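PDB 5I1V: CrmK from Actinoalloteichus sp. WH1-2216-6, which is a flavin-dependent oxidase with covalently bound FAD, involved in recycling a shunt product during caerulomycin biosynthesis. Local coordinates for residues A6-P11 and P31-L36; S82-V87 and E97-A102; D249-N254 and S296-E301; A366-P371 and D414-R419. All blocks are in the same frame, centred on the assembly; numbering follows the deposited sequence.

Interaction 1 of 4, residues A6-P11 and P31-L36; sequences AVTVKP and PEYFRL
Phe34 meets Val9 with the rim of its ring: Val9 O lies near the ring plane, 3.8 Å from Phe34 CD1, while Pro31 CG sits over the centre of one face, 3.6 Å above the plane. Thr8 CG2 approaches the Tyr33 ring obliquely, 4.0 Å from Tyr33 CD1. Round the Arg35 guanidinium, Val7 O is at the edge, near the plane, whereas Thr8 OG1 stands 31° out of it and takes the NE proton at 3.0 Å from Arg35 NE.

That bond depends on the shape of the arginine. Its CG is anti to the backbone N (chi1 175°), and two further bends fold the chain back over residues 6-8, bringing Arg35 CD within 3.6 Å of Ala6 CB. Were Arg35 replaced by an alanine, Thr8 OG1 would probably lose this donor and Glu49, the salt-bridge partner of Arg35 NH1, its counter-charge.

Strands 7-9 and 33-36 run antiparallel at 162°. Val7-Leu36 and Val9-Phe34 are hydrogen-bonded pairs on either side of the non-hydrogen-bonded pair Thr8-Arg35, and the shortest of the four backbone bonds is Val9 N to Phe34 O, 2.8 Å. Val7 CB meets Leu36 CB at 4.1 Å on the face shared with Val9 and Phe34.

Strand 7-9 is thereby fastened as an outermost strand of the mixed sheet in the FAD-binding part. The two faces of this strand pair differ chemically: apolar residues line one, while on the other a bent arginine joins strand to strand and, through Glu49, to helix 40-52.

Interaction 2 of 4, residues S82-V87 and E97-A102; sequences SSMSHV and EVEAGA
Two bonds join Glu99 to the backbone of His86, one through its backbone N and one through its carboxylate: Glu99 N donates to His86 O at 2.9 Å, almost straight at 173°, and His86 N donates to Glu99 OE1, also at 2.9 Å, from 43° above the carboxylate plane. The glutamate reaches there with CG anti to its carbonyl carbon (chi1 -79°) and an extended chain, its CB resting 3.1 Å from Met84 O. A glutamine in its place would probably leave Arg199, salt-bridged to Glu99 OE2, without one of its negative partners.

Met84 O receives a weak bond from Gly101 N. A beta carbon on Gly101 would collide with this carbonyl, so glycine suits the close approach of loop to turn. That type I turn, from Glu99 to Ala102, is closed by Ala102 N to Glu99 O at 3.0 Å. A water lies in the plane of the His86 ring, 3.0 Å from His86 NE2, and donates to Glu97 OE1. Val87 and Val98 form a non-hydrogen-bonded antiparallel pair where the hairpin 87-90/95-99 of the FAD-binding domain begins, and Val87 CG2 packs on Ala102 CB, 3.8 Å away.

The turn carries Ala100 against the FAD. Glu97 and Glu99 both bind Arg199 of strand 196-202, so the pair probably balances its charge while Glu99 keeps its other oxygen for the loop leading into strand 87-90.

Interaction 3 of 4, residues D249-N254 and S296-E301; sequences DWQLRN and SWFLAE
Trp250 and Phe298 both carry CG anti to the backbone N (chi1 -172° and 166°), a torsion that sends each ring out from its helix into the space between the two. The edge of Phe298 then points at the face of Trp250 in an edge-to-face pair, with the centroid of the indole six-membered ring 4.5 Å from that of Phe298 and the planes 56° apart. Phe298 CD1 does the touching, 3.4 Å from Trp250 CD2.

The indole is enclosed from other directions as well. Asn254 ND2 stands 3.2 Å above the opposite face, held there by its hydrogen bond to Trp250 O, 3.0 Å away. At the indole edge, in its plane, is the Glu301 carboxylate, whose CD is 3.6 Å from Trp250 CD1 and which is turned nearly perpendicular to the ring.

From that position Glu301 makes an end-on salt bridge with Arg253. Arg253 NH2 reaches Glu301 OE2 at 2.8 Å, and Arg253 NH1 reaches the syn lone pair of Glu301 OE1 at 3.1 Å. Guanidinium and carboxylate are nearly coplanar, so the two bonds run side by side and resist rotation of either group. Opposite charges thus close one end of an aromatic contact whose rings are buried.

Gln251 NE2 approaches the Phe298 ring obliquely, and both residues rest on Ala266 of strand 265-271. Phe298 also covers Met280 and Ala282 of strand 277-285. The helix segments 249-253 and 296-301 stay 11.3 Å apart between axes, bridged by long side chains, while helices 237-253 and 291-303 pack on neighbouring strands of the eight-stranded antiparallel sheet.

Interaction 4 of 4, residues A366-P371 and D414-R419; sequences ADYHCP and DEEHLR
Tyr368 OH and His417 ND1 share a hydrogen bond of 2.8 Å, the single polar link between the loop 366-371 and the helix segment 414-419. The hydroxyl approaches at the edge of the imidazole, near its plane. The two rings meet rim to rim, with centroids 5.6 Å apart and planes at 78°, so neither covers the other. Tyr368 gets there with CG anti to its backbone N (chi1 179°), which carries the phenol across to the helix; its CE1 ends 3.9 Å from Glu416 O.

Cys370 adds an apolar touch to the same imidazole: its CB is 3.8 Å from His417 CE1, and its SG lies obliquely, 4.5 Å from the ring centroid. His369 O is also near the imidazole plane, 3.8 Å from His417 CE1.

Away from the FAD-binding residues, the contact joins the loop between helix 353-364 and strand 374-379 to the start of helix 414-428, which follows strand 400-408 of the eight-stranded antiparallel sheet.

In the second shell, Glu413 OE1 binds His417 NE2, so both imidazole nitrogens are engaged and the rotation of the ring is fixed. The Trp408 ring meets that of His417 with planes at about 35°. Tyr368 is stacked with Trp420, one turn farther along the helix, and makes an edge-to-face pair with His272. On the loop side, the backbone N of Cys370 is tied to Ser274 OG.

How the interactions relate
From the N terminus the four contacts follow in series, each closing before the next opens, so none nests or crosses. Interaction 1 closes a 19-residue loop containing helix 15-19 and fixes the edge of the mixed sheet. Interaction 2 closes nine residues at the turn end of the hairpin 87-90/95-99, beside the FAD; it touches interaction 1 where Leu36 CD1 packs on Ser82 and Ser83. Interactions 3 and 4 each close about 40 residues in the other half of the chain, tying two helices, then a loop and a helix, around the eight-stranded sheet. Interactions 1 and 3 lie on opposite sides of the chain's centre, their own centres about 52 Å apart.

Interaction 1 of 4, residues A6-P11 and P31-L36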
loop_
_atom_site.group_PDB
_atom_site.type_symbol
_atom_site.label_atom_id
_atom_site.label_comp_id
_atom_site.label_asym_id
_atom_site.label_seq_id
_atom_site.Cartn_x
_atom_site.Cartn_y
_atom_site.Cartn_z
ATOM N N ALA A 6 -7.892 23.494 12.008
ATOM C CA ALA A 6 -8.103 22.088 12.265
ATOM C C ALA A 6 -9.492 21.682 11.816
ATOM O O ALA A 6 -10.437 22.448 11.959
ATOM C CB ALA A 6 -7.932 21.798 13.769
ATOM N N VAL A 7 -9.631 20.473 11.302
ATOM C CA VAL A 7 -10.969 19.944 10.951
ATOM C C VAL A 7 -11.672 19.294 12.122
ATOM O O VAL A 7 -11.045 18.611 12.920
ATOM C CB VAL A 7 -10.842 18.975 9.763
ATOM C CG1 VAL A 7 -12.204 18.451 9.419
ATOM C CG2 VAL A 7 -10.267 19.739 8.572
ATOM N N THR A 8 -12.982 19.529 12.262
ATOM C CA THR A 8 -13.772 18.881 13.255
ATOM C C THR A 8 -14.803 18.043 12.521
ATOM O O THR A 8 -15.500 18.538 11.653
ATOM C CB THR A 8 -14.460 19.876 14.204
ATOM O OG1 THR A 8 -13.464 20.574 14.957
ATOM C CG2 THR A 8 -15.377 19.157 15.171
ATOM N N VAL A 9 -14.864 16.777 12.844
ATOM C CA VAL A 9 -15.803 15.864 12.214
ATOM C C VAL A 9 -16.770 15.261 13.239
ATOM O O VAL A 9 -16.372 14.414 14.050
ATOM C CB VAL A 9 -15.054 14.753 11.458
ATOM C CG1 VAL A 9 -16.033 13.779 10.832
ATOM C CG2 VAL A 9 -14.142 15.348 10.377
ATOM N N LYS A 10 -18.048 15.671 13.163
ATOM C CA LYS A 10 -19.121 15.152 14.033
ATOM C C LYS A 10 -19.918 14.145 13.238
ATOM O O LYS A 10 -19.718 14.033 12.034
ATOM C CB LYS A 10 -20.033 16.313 14.498
ATOM C CG LYS A 10 -19.242 17.410 15.232
ATOM C CD LYS A 10 -20.073 18.200 16.222
ATOM C CE LYS A 10 -19.208 19.153 17.030
ATOM N NZ LYS A 10 -19.092 20.453 16.301
ATOM N N PRO A 11 -20.832 13.393 13.893
ATOM C CA PRO A 11 -21.550 12.322 13.191
ATOM C C PRO A 11 -22.378 12.755 11.994
ATOM O O PRO A 11 -22.702 11.930 11.151
ATOM C CB PRO A 11 -22.428 11.725 14.279
ATOM C CG PRO A 11 -21.736 12.021 15.563
ATOM C CD PRO A 11 -20.996 13.308 15.354
ATOM N N PRO A 31 -16.732 8.843 19.085
ATOM C CA PRO A 31 -16.569 10.086 19.844
ATOM C C PRO A 31 -17.631 11.149 19.522
ATOM O O PRO A 31 -18.340 11.092 18.507
ATOM C CB PRO A 31 -15.176 10.547 19.388
ATOM C CG PRO A 31 -15.186 10.155 17.964
ATOM C CD PRO A 31 -15.738 8.759 18.016
ATOM N N GLU A 32 -17.715 12.145 20.389
ATOM C CA GLU A 32 -18.391 13.386 20.107
ATOM C C GLU A 32 -17.930 13.978 18.781
ATOM O O GLU A 32 -18.727 14.476 17.976
ATOM C CB GLU A 32 -18.029 14.390 21.204
ATOM C CG GLU A 32 -19.138 15.317 21.593
ATOM C CD GLU A 32 -18.645 16.412 22.533
ATOM O OE1 GLU A 32 -18.913 17.584 22.200
ATOM O OE2 GLU A 32 -17.977 16.097 23.557
ATOM N N TYR A 33 -16.607 13.978 18.587
ATOM C CA TYR A 33 -16.046 14.416 17.359
ATOM C C TYR A 33 -14.652 13.857 17.187
ATOM O O TYR A 33 -13.984 13.479 18.158
ATOM C CB TYR A 33 -16.057 15.968 17.265
ATOM C CG TYR A 33 -15.355 16.708 18.349
ATOM C CD1 TYR A 33 -14.025 17.031 18.252
ATOM C CD2 TYR A 33 -16.030 17.083 19.481
ATOM C CE1 TYR A 33 -13.386 17.752 19.246
ATOM C CE2 TYR A 33 -15.406 17.747 20.497
ATOM C CZ TYR A 33 -14.078 18.094 20.375
ATOM O OH TYR A 33 -13.455 18.758 21.412
ATOM N N PHE A 34 -14.213 13.791 15.945
ATOM C CA PHE A 34 -12.794 13.656 15.603
ATOM C C PHE A 34 -12.234 15.062 15.347
ATOM O O PHE A 34 -12.906 15.965 14.744
ATOM C CB PHE A 34 -12.615 12.813 14.341
ATOM C CG PHE A 34 -13.120 11.412 14.482
ATOM C CD1 PHE A 34 -14.429 11.108 14.180
ATOM C CD2 PHE A 34 -12.274 10.401 14.894
ATOM C CE1 PHE A 34 -14.887 9.801 14.264
ATOM C CE2 PHE A 34 -12.732 9.106 14.985
ATOM C CZ PHE A 34 -14.041 8.823 14.696
ATOM N N ARG A 35 -10.985 15.276 15.743
ATOM C CA ARG A 35 -10.335 16.536 15.433
ATOM C C ARG A 35 -9.095 16.170 14.592
ATOM O O ARG A 35 -8.361 15.290 14.992
ATOM C CB ARG A 35 -9.962 17.241 16.750
ATOM C CG ARG A 35 -9.153 18.533 16.578
ATOM C CD ARG A 35 -9.898 19.643 15.922
ATOM N NE ARG A 35 -11.116 20.010 16.656
ATOM C CZ ARG A 35 -11.134 20.713 17.778
ATOM N NH1 ARG A 35 -10.010 21.162 18.331
ATOM N NH2 ARG A 35 -12.281 20.989 18.342
ATOM N N LEU A 36 -8.908 16.783 13.417
ATOM C CA LEU A 36 -7.708 16.572 12.595
ATOM C C LEU A 36 -6.878 17.871 12.551
ATOM O O LEU A 36 -7.220 18.766 11.787
ATOM C CB LEU A 36 -8.109 16.206 11.176
ATOM C CG LEU A 36 -8.915 14.917 10.883
ATOM C CD1 LEU A 36 -8.137 13.959 9.984
ATOM C CD2 LEU A 36 -9.397 14.170 12.078
#

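Interaction 2 of 4, residues S82-V87 and E97-A102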
loop_
_atom_site.group_PDB
_atom_site.type_symbol
_atom_site.label_atom_id
_atom_site.label_comp_id
_atom_site.label_asym_id
_atom_site.label_seq_id
_atom_site.Cartn_x
_atom_site.Cartn_y
_atom_site.Cartn_z
ATOM N N SER A 82 -3.338 11.999 11.114
ATOM C CA SER A 82 -2.986 11.567 9.749
ATOM C C SER A 82 -2.660 12.696 8.777
ATOM O O SER A 82 -1.936 12.474 7.828
ATOM C CB SER A 82 -4.086 10.641 9.179
ATOM O OG SER A 82 -5.332 11.294 9.214
ATOM N N SER A 83 -3.102 13.923 9.041
ATOM C CA SER A 83 -2.712 15.062 8.219
ATOM C C SER A 83 -1.378 15.718 8.634
ATOM O O SER A 83 -0.994 16.693 8.042
ATOM C CB SER A 83 -3.839 16.118 8.195
ATOM O OG SER A 83 -5.077 15.542 7.709
ATOM N N MET A 84 -0.698 15.215 9.656
ATOM C CA MET A 84 0.636 15.676 10.027
ATOM C C MET A 84 1.607 14.529 9.708
ATOM O O MET A 84 1.912 13.712 10.560
ATOM C CB MET A 84 0.682 16.021 11.540
ATOM C CG MET A 84 -0.190 17.212 11.922
ATOM S SD MET A 84 -0.246 17.621 13.674
ATOM C CE MET A 84 1.465 17.904 14.104
ATOM N N SER A 85 2.044 14.461 8.459
ATOM C CA SER A 85 2.868 13.345 8.003
ATOM C C SER A 85 4.171 13.814 7.351
ATOM O O SER A 85 4.808 13.076 6.610
ATOM C CB SER A 85 2.058 12.492 7.041
ATOM O OG SER A 85 1.721 13.340 5.932
ATOM N N HIS A 86 4.595 15.057 7.624
ATOM C CA HIS A 86 5.856 15.487 7.105
ATOM C C HIS A 86 7.034 14.602 7.529
ATOM O O HIS A 86 7.153 14.250 8.707
ATOM C CB HIS A 86 6.118 16.935 7.521
ATOM C CG HIS A 86 7.456 17.422 7.100
ATOM N ND1 HIS A 86 7.728 17.779 5.796
ATOM C CD2 HIS A 86 8.611 17.573 7.785
ATOM C CE1 HIS A 86 8.991 18.160 5.704
ATOM N NE2 HIS A 86 9.545 18.053 6.899
ATOM N N VAL A 87 7.925 14.295 6.573
ATOM C CA VAL A 87 9.229 13.614 6.807
ATOM C C VAL A 87 10.310 14.447 6.085
ATOM O O VAL A 87 10.148 14.779 4.924
ATOM C CB VAL A 87 9.230 12.182 6.236
ATOM C CG1 VAL A 87 10.597 11.522 6.353
ATOM C CG2 VAL A 87 8.205 11.335 6.962
ATOM N N GLU A 97 13.339 14.740 10.824
ATOM C CA GLU A 97 12.061 15.042 11.487
ATOM C C GLU A 97 10.969 14.176 10.889
ATOM O O GLU A 97 10.813 14.118 9.668
ATOM C CB GLU A 97 11.720 16.492 11.290
ATOM C CG GLU A 97 10.576 17.018 12.147
ATOM C CD GLU A 97 10.184 18.464 11.750
ATOM O OE1 GLU A 97 10.872 19.012 10.884
ATOM O OE2 GLU A 97 9.159 19.018 12.235
ATOM N N VAL A 98 10.236 13.496 11.752
ATOM C CA VAL A 98 9.172 12.616 11.340
ATOM C C VAL A 98 7.930 12.993 12.139
ATOM O O VAL A 98 7.860 12.698 13.336
ATOM C CB VAL A 98 9.511 11.123 11.586
ATOM C CG1 VAL A 98 8.340 10.210 11.191
ATOM C CG2 VAL A 98 10.757 10.643 10.840
ATOM N N GLU A 99 6.943 13.592 11.492
ATOM C CA GLU A 99 5.637 13.856 12.159
ATOM C C GLU A 99 4.934 12.573 12.536
ATOM O O GLU A 99 5.102 11.546 11.852
ATOM C CB GLU A 99 4.743 14.771 11.322
ATOM C CG GLU A 99 5.204 16.198 11.511
ATOM C CD GLU A 99 4.474 17.241 10.672
ATOM O OE1 GLU A 99 3.711 16.851 9.749
ATOM O OE2 GLU A 99 4.662 18.457 10.960
ATOM N N ALA A 100 4.141 12.630 13.611
ATOM C CA ALA A 100 3.572 11.394 14.244
ATOM C C ALA A 100 2.677 10.662 13.302
ATOM O O ALA A 100 2.462 9.426 13.415
ATOM C CB ALA A 100 2.778 11.766 15.472
ATOM N N GLY A 101 2.080 11.394 12.378
ATOM C CA GLY A 101 1.154 10.745 11.474
ATOM C C GLY A 101 1.744 10.202 10.211
ATOM O O GLY A 101 0.999 9.661 9.409
ATOM N N ALA A 102 3.066 10.270 10.031
ATOM C CA ALA A 102 3.725 9.614 8.887
ATOM C C ALA A 102 3.637 8.103 9.086
ATOM O O ALA A 102 3.724 7.629 10.210
ATOM C CB ALA A 102 5.186 10.070 8.824
HETATM O O HOH W 1 12.092 18.756 8.396
#

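Interaction 3 of 4, residues D249-N254 and S296-E301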
loop_
_atom_site.group_PDB
_atom_site.type_symbol
_atom_site.label_atom_id
_atom_site.label_comp_id
_atom_site.label_asym_id
_atom_site.label_seq_id
_atom_site.Cartn_x
_atom_site.Cartn_y
_atom_site.Cartn_z
ATOM N N ASP A 249 16.652 -23.950 16.944
ATOM C CA ASP A 249 18.048 -24.266 17.319
ATOM C C ASP A 249 18.994 -23.450 16.511
ATOM O O ASP A 249 19.950 -22.904 17.045
ATOM C CB ASP A 249 18.410 -25.753 17.092
ATOM C CG ASP A 249 17.655 -26.689 18.014
ATOM O OD1 ASP A 249 17.200 -26.235 19.093
ATOM O OD2 ASP A 249 17.488 -27.890 17.646
ATOM N N TRP A 250 18.760 -23.384 15.207
ATOM C CA TRP A 250 19.631 -22.596 14.351
ATOM C C TRP A 250 19.573 -21.111 14.786
ATOM O O TRP A 250 20.609 -20.479 14.893
ATOM C CB TRP A 250 19.277 -22.743 12.863
ATOM C CG TRP A 250 20.243 -22.104 11.949
ATOM C CD1 TRP A 250 21.307 -22.695 11.318
ATOM C CD2 TRP A 250 20.310 -20.703 11.612
ATOM N NE1 TRP A 250 22.008 -21.751 10.580
ATOM C CE2 TRP A 250 21.416 -20.526 10.758
ATOM C CE3 TRP A 250 19.522 -19.594 11.924
ATOM C CZ2 TRP A 250 21.758 -19.273 10.219
ATOM C CZ3 TRP A 250 19.886 -18.342 11.402
ATOM C CH2 TRP A 250 20.974 -18.200 10.564
ATOM N N GLN A 251 18.383 -20.575 15.055
ATOM C CA GLN A 251 18.280 -19.151 15.425
ATOM C C GLN A 251 18.987 -18.876 16.759
ATOM O O GLN A 251 19.696 -17.859 16.905
ATOM C CB GLN A 251 16.830 -18.716 15.519
ATOM C CG GLN A 251 16.072 -18.744 14.216
ATOM C CD GLN A 251 16.634 -17.770 13.178
ATOM O OE1 GLN A 251 17.360 -16.811 13.506
ATOM N NE2 GLN A 251 16.259 -17.990 11.913
ATOM N N LEU A 252 18.846 -19.789 17.722
ATOM C CA LEU A 252 19.476 -19.598 19.021
ATOM C C LEU A 252 20.990 -19.808 19.044
ATOM O O LEU A 252 21.657 -19.369 19.970
ATOM C CB LEU A 252 18.804 -20.420 20.094
ATOM C CG LEU A 252 17.352 -20.008 20.343
ATOM C CD1 LEU A 252 16.609 -21.199 20.918
ATOM C CD2 LEU A 252 17.232 -18.781 21.227
ATOM N N ARG A 253 21.534 -20.410 17.999
ATOM C CA ARG A 253 22.985 -20.434 17.789
ATOM C C ARG A 253 23.475 -19.240 17.010
ATOM O O ARG A 253 24.679 -19.046 16.901
ATOM C CB ARG A 253 23.409 -21.697 17.024
ATOM C CG ARG A 253 23.510 -22.916 17.915
ATOM C CD ARG A 253 23.323 -24.221 17.143
ATOM N NE ARG A 253 23.759 -24.107 15.758
ATOM C CZ ARG A 253 23.119 -24.635 14.713
ATOM N NH1 ARG A 253 22.003 -25.345 14.860
ATOM N NH2 ARG A 253 23.608 -24.436 13.494
ATOM N N ASN A 254 22.571 -18.433 16.475
ATOM C CA ASN A 254 22.960 -17.394 15.531
ATOM C C ASN A 254 22.332 -16.012 15.824
ATOM O O ASN A 254 22.045 -15.245 14.871
ATOM C CB ASN A 254 22.616 -17.849 14.123
ATOM C CG ASN A 254 23.617 -18.872 13.582
ATOM O OD1 ASN A 254 24.778 -18.551 13.398
ATOM N ND2 ASN A 254 23.176 -20.095 13.378
ATOM N N SER A 296 22.118 -21.301 1.819
ATOM C CA SER A 296 21.997 -22.764 1.536
ATOM C C SER A 296 22.169 -23.611 2.777
ATOM O O SER A 296 21.388 -24.537 2.990
ATOM C CB SER A 296 23.006 -23.193 0.475
ATOM O OG SER A 296 22.611 -22.662 -0.792
ATOM N N TRP A 297 23.183 -23.288 3.584
ATOM C CA TRP A 297 23.454 -24.005 4.838
ATOM C C TRP A 297 22.279 -23.925 5.761
ATOM O O TRP A 297 21.898 -24.922 6.392
ATOM C CB TRP A 297 24.687 -23.473 5.587
ATOM C CG TRP A 297 25.958 -23.687 4.860
ATOM C CD1 TRP A 297 26.218 -24.654 3.910
ATOM C CD2 TRP A 297 27.159 -22.930 5.009
ATOM N NE1 TRP A 297 27.508 -24.513 3.448
ATOM C CE2 TRP A 297 28.107 -23.468 4.107
ATOM C CE3 TRP A 297 27.533 -21.849 5.818
ATOM C CZ2 TRP A 297 29.410 -22.950 3.991
ATOM C CZ3 TRP A 297 28.824 -21.319 5.689
ATOM C CH2 TRP A 297 29.750 -21.886 4.799
ATOM N N PHE A 298 21.699 -22.726 5.840
ATOM C CA PHE A 298 20.553 -22.522 6.700
ATOM C C PHE A 298 19.372 -23.366 6.204
ATOM O O PHE A 298 18.787 -24.107 6.968
ATOM C CB PHE A 298 20.218 -21.018 6.786
ATOM C CG PHE A 298 18.864 -20.728 7.362
ATOM C CD1 PHE A 298 18.607 -21.002 8.677
ATOM C CD2 PHE A 298 17.856 -20.123 6.581
ATOM C CE1 PHE A 298 17.349 -20.742 9.222
ATOM C CE2 PHE A 298 16.614 -19.842 7.122
ATOM C CZ PHE A 298 16.359 -20.156 8.441
ATOM N N LEU A 299 19.063 -23.285 4.914
ATOM C CA LEU A 299 17.939 -24.012 4.354
ATOM C C LEU A 299 18.122 -25.553 4.525
ATOM O O LEU A 299 17.169 -26.262 4.805
ATOM C CB LEU A 299 17.736 -23.644 2.888
ATOM C CG LEU A 299 17.319 -22.191 2.598
ATOM C CD1 LEU A 299 17.305 -21.981 1.100
ATOM C CD2 LEU A 299 15.954 -21.862 3.203
ATOM N N ALA A 300 19.349 -26.043 4.404
ATOM C CA ALA A 300 19.628 -27.476 4.643
ATOM C C ALA A 300 19.382 -27.883 6.096
ATOM O O ALA A 300 18.810 -28.953 6.347
ATOM C CB ALA A 300 21.055 -27.826 4.238
ATOM N N GLU A 301 19.783 -27.059 7.061
ATOM C CA GLU A 301 19.562 -27.422 8.470
ATOM C C GLU A 301 18.084 -27.545 8.805
ATOM O O GLU A 301 17.676 -28.430 9.568
ATOM C CB GLU A 301 20.166 -26.423 9.448
ATOM C CG GLU A 301 21.676 -26.478 9.565
ATOM C CD GLU A 301 22.198 -26.205 10.972
ATOM O OE1 GLU A 301 21.438 -26.286 11.976
ATOM O OE2 GLU A 301 23.407 -25.911 11.076
#

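Interaction 4 of 4, residues A366-P371 and D414-R419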
loop_
_atom_site.group_PDB
_atom_site.type_symbol
_atom_site.label_atom_id
_atom_site.label_comp_id
_atom_site.label_asym_id
_atom_site.label_seq_id
_atom_site.Cartn_x
_atom_site.Cartn_y
_atom_site.Cartn_z
ATOM N N ALA A 366 -9.130 -29.934 12.787
ATOM C CA ALA A 366 -10.015 -29.829 11.608
ATOM C C ALA A 366 -11.391 -29.224 11.894
ATOM O O ALA A 366 -12.100 -28.850 10.986
ATOM C CB ALA A 366 -10.153 -31.187 10.931
ATOM N N ASP A 367 -11.779 -29.103 13.155
ATOM C CA ASP A 367 -13.049 -28.450 13.489
ATOM C C ASP A 367 -12.959 -26.900 13.434
ATOM O O ASP A 367 -13.882 -26.193 13.845
ATOM C CB ASP A 367 -13.551 -28.919 14.876
ATOM C CG ASP A 367 -12.628 -28.480 16.041
ATOM O OD1 ASP A 367 -11.658 -27.729 15.800
ATOM O OD2 ASP A 367 -12.872 -28.878 17.204
ATOM N N TYR A 368 -11.847 -26.371 12.942
ATOM C CA TYR A 368 -11.651 -24.922 12.855
ATOM C C TYR A 368 -11.291 -24.612 11.416
ATOM O O TYR A 368 -10.684 -25.423 10.735
ATOM C CB TYR A 368 -10.536 -24.498 13.807
ATOM C CG TYR A 368 -10.217 -23.010 13.787
ATOM C CD1 TYR A 368 -11.111 -22.084 14.310
ATOM C CD2 TYR A 368 -9.013 -22.545 13.267
ATOM C CE1 TYR A 368 -10.824 -20.720 14.289
ATOM C CE2 TYR A 368 -8.715 -21.191 13.245
ATOM C CZ TYR A 368 -9.619 -20.274 13.764
ATOM O OH TYR A 368 -9.347 -18.900 13.764
ATOM N N HIS A 369 -11.685 -23.448 10.930
ATOM C CA HIS A 369 -11.279 -23.048 9.588
ATOM C C HIS A 369 -10.950 -21.549 9.594
ATOM O O HIS A 369 -11.762 -20.709 9.980
ATOM C CB HIS A 369 -12.347 -23.392 8.550
ATOM C CG HIS A 369 -12.048 -22.861 7.175
ATOM N ND1 HIS A 369 -12.234 -21.536 6.836
ATOM C CD2 HIS A 369 -11.574 -23.471 6.062
ATOM C CE1 HIS A 369 -11.886 -21.352 5.573
ATOM N NE2 HIS A 369 -11.476 -22.510 5.083
ATOM N N CYS A 370 -9.725 -21.230 9.216
ATOM C CA CYS A 370 -9.342 -19.847 9.066
ATOM C C CYS A 370 -7.938 -19.822 8.505
ATOM O O CYS A 370 -6.957 -20.041 9.226
ATOM C CB CYS A 370 -9.456 -19.112 10.398
ATOM S SG CYS A 370 -8.907 -17.389 10.364
ATOM N N PRO A 371 -7.836 -19.614 7.194
ATOM C CA PRO A 371 -6.542 -19.652 6.547
ATOM C C PRO A 371 -5.648 -18.478 6.989
ATOM O O PRO A 371 -4.439 -18.542 6.781
ATOM C CB PRO A 371 -6.874 -19.526 5.050
ATOM C CG PRO A 371 -8.329 -19.727 4.932
ATOM C CD PRO A 371 -8.928 -19.347 6.250
ATOM N N ASP A 414 -16.831 -14.102 15.651
ATOM C CA ASP A 414 -15.907 -13.605 16.668
ATOM C C ASP A 414 -15.577 -14.670 17.703
ATOM O O ASP A 414 -14.404 -14.919 18.000
ATOM C CB ASP A 414 -16.477 -12.390 17.393
ATOM C CG ASP A 414 -16.439 -11.117 16.565
ATOM O OD1 ASP A 414 -16.100 -11.128 15.364
ATOM O OD2 ASP A 414 -16.790 -10.075 17.158
ATOM N N GLU A 415 -16.617 -15.289 18.273
ATOM C CA GLU A 415 -16.419 -16.229 19.373
ATOM C C GLU A 415 -15.466 -17.368 19.029
ATOM O O GLU A 415 -14.689 -17.735 19.860
ATOM C CB GLU A 415 -17.755 -16.795 19.909
ATOM C CG GLU A 415 -18.397 -15.917 20.991
ATOM C CD GLU A 415 -19.604 -16.577 21.682
ATOM O OE1 GLU A 415 -20.221 -17.495 21.078
ATOM O OE2 GLU A 415 -19.941 -16.176 22.833
ATOM N N GLU A 416 -15.496 -17.885 17.810
ATOM C CA GLU A 416 -14.734 -19.099 17.508
ATOM C C GLU A 416 -13.273 -18.745 17.192
ATOM O O GLU A 416 -12.356 -19.454 17.614
ATOM C CB GLU A 416 -15.403 -19.910 16.400
ATOM C CG GLU A 416 -15.005 -19.570 14.975
ATOM C CD GLU A 416 -16.048 -19.992 13.938
ATOM O OE1 GLU A 416 -17.225 -19.556 14.041
ATOM O OE2 GLU A 416 -15.687 -20.736 12.997
ATOM N N HIS A 417 -13.063 -17.629 16.499
ATOM C CA HIS A 417 -11.697 -17.113 16.297
ATOM C C HIS A 417 -11.038 -16.686 17.583
ATOM O O HIS A 417 -9.889 -16.989 17.787
ATOM C CB HIS A 417 -11.693 -15.986 15.308
ATOM C CG HIS A 417 -12.223 -16.391 13.987
ATOM N ND1 HIS A 417 -11.724 -17.472 13.303
ATOM C CD2 HIS A 417 -13.266 -15.933 13.267
ATOM C CE1 HIS A 417 -12.412 -17.640 12.188
ATOM N NE2 HIS A 417 -13.344 -16.702 12.133
ATOM N N LEU A 418 -11.751 -15.983 18.462
ATOM C CA LEU A 418 -11.174 -15.560 19.729
ATOM C C LEU A 418 -10.890 -16.779 20.566
ATOM O O LEU A 418 -9.847 -16.887 21.243
ATOM C CB LEU A 418 -12.113 -14.605 20.497
ATOM C CG LEU A 418 -12.248 -13.171 19.936
ATOM C CD1 LEU A 418 -13.410 -12.464 20.575
ATOM C CD2 LEU A 418 -10.961 -12.422 20.219
ATOM N N ARG A 419 -11.804 -17.735 20.521
ATOM C CA ARG A 419 -11.552 -18.958 21.282
ATOM C C ARG A 419 -10.316 -19.689 20.755
ATOM O O ARG A 419 -9.503 -20.099 21.555
ATOM C CB ARG A 419 -12.796 -19.861 21.392
ATOM C CG ARG A 419 -12.559 -21.099 22.245
ATOM C CD ARG A 419 -13.835 -21.921 22.549
ATOM N NE ARG A 419 -14.614 -22.221 21.344
ATOM C CZ ARG A 419 -15.720 -21.575 20.949
ATOM N NH1 ARG A 419 -16.241 -20.565 21.656
ATOM N NH2 ARG A 419 -16.320 -21.947 19.821
#